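Local coordinates for response regulator protein (Burkholderia pseudomallei, PDB 3RQI) that is a response regulator phosphorylated on a receiver-domain aspartate that probably controls transcription through a Fis-type DNA-binding region, at residues 94-97 and 98-102. Sequence-based numbering, arbitrary orientation.
Sequences AVQA and VKDGA. With SO4 (sulfate ion), chain D.
With CG swung anti to the backbone N (chi1 -168°) and the chain then bent at chi2, Gln96 brings its amide over the next turn to Asp100, whose CG, anti to its own carbonyl carbon, carries the carboxylate back to meet it. Gln96 NE2 donates to Asp100 OD1 at 3.0 Å; the acceptor sits close to the amide plane, but the N-H comes down from above the carboxylate, the two planes being 52° apart. OE1 accepts from Ser124 of the second subunit. Lys99 runs out extended beyond CG, its CE 4.1 Å from Val95 CG1 as the side chains lie alongside, and NZ reaches sulfate O3 at 2.9 Å. NZ also hydrogen-bonds Ser124 OG and the backbone O of Asp103, both of the second subunit; Arg81 NH2 and Asn122 N of that subunit hold the sulfate, probably from the crystallisation liquor. These residues end helix 91-100, the crossover between strands 81-86 and 104-107 of the CheY-like receiver fold, in a Schellman motif. Gly101, at phi 121°, donates to Val98 O from N at 3.0 Å, and Ala102 N to Ala97 O at 2.9 Å. Ala97 CB touches Ala102 CB at 4.2 Å, the motif's usual apolar contact, while Leu67 and Ile70 of helix 67-76 pack against Ala97 and Asp100.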
# COMPACT_ATOMS: atom_id res chain seq x y z
N ALA A 94 -2.76 -1.72 -3.27
CA ALA A 94 -2.58 -0.26 -3.21
C ALA A 94 -1.52 0.16 -4.24
O ALA A 94 -1.73 1.09 -4.98
CB ALA A 94 -2.21 0.15 -1.78
N VAL A 95 -0.39 -0.56 -4.29
CA VAL A 95 0.65 -0.30 -5.30
C VAL A 95 0.01 -0.35 -6.70
O VAL A 95 0.18 0.62 -7.46
CB VAL A 95 1.80 -1.36 -5.18
CG1 VAL A 95 2.75 -1.30 -6.39
CG2 VAL A 95 2.61 -1.16 -3.88
N GLN A 96 -0.72 -1.43 -7.06
CA GLN A 96 -1.25 -1.54 -8.41
C GLN A 96 -2.33 -0.49 -8.68
O GLN A 96 -2.39 0.06 -9.79
CB GLN A 96 -1.75 -2.96 -8.69
CG GLN A 96 -2.05 -3.22 -10.18
CD GLN A 96 -0.79 -3.01 -11.01
OE1 GLN A 96 0.29 -3.50 -10.64
NE2 GLN A 96 -0.91 -2.28 -12.12
N ALA A 97 -3.16 -0.22 -7.68
CA ALA A 97 -4.20 0.80 -7.88
C ALA A 97 -3.65 2.17 -8.24
O ALA A 97 -4.19 2.88 -9.12
CB ALA A 97 -5.09 0.91 -6.63
N VAL A 98 -2.54 2.52 -7.59
CA VAL A 98 -1.93 3.83 -7.86
C VAL A 98 -1.30 3.80 -9.24
O VAL A 98 -1.39 4.77 -10.01
CB VAL A 98 -0.91 4.23 -6.76
CG1 VAL A 98 -0.14 5.52 -7.17
CG2 VAL A 98 -1.60 4.32 -5.42
N LYS A 99 -0.67 2.67 -9.62
CA LYS A 99 -0.11 2.60 -10.97
C LYS A 99 -1.18 2.78 -12.06
O LYS A 99 -0.93 3.37 -13.11
CB LYS A 99 0.60 1.25 -11.20
CG LYS A 99 1.87 1.03 -10.42
CD LYS A 99 2.57 -0.21 -10.97
CE LYS A 99 3.84 -0.50 -10.21
NZ LYS A 99 4.60 -1.59 -10.85
N ASP A 100 -2.39 2.27 -11.77
CA ASP A 100 -3.53 2.28 -12.68
C ASP A 100 -4.17 3.67 -12.79
O ASP A 100 -4.97 3.92 -13.71
CB ASP A 100 -4.60 1.26 -12.20
CG ASP A 100 -4.17 -0.19 -12.36
OD1 ASP A 100 -3.17 -0.47 -13.03
OD2 ASP A 100 -4.86 -1.06 -11.77
N GLY A 101 -3.81 4.54 -11.84
CA GLY A 101 -4.28 5.92 -11.83
C GLY A 101 -5.05 6.40 -10.62
O GLY A 101 -5.45 7.58 -10.61
N ALA A 102 -5.27 5.53 -9.64
CA ALA A 102 -5.98 5.97 -8.44
C ALA A 102 -5.20 7.08 -7.73
O ALA A 102 -3.96 7.03 -7.61
CB ALA A 102 -6.24 4.85 -7.48
S SO4 D . 5.61 -2.41 -14.39
O1 SO4 D . 5.95 -3.52 -13.53
O2 SO4 D . 5.24 -2.94 -15.71
O3 SO4 D . 4.48 -1.69 -13.79
O4 SO4 D . 6.73 -1.48 -14.55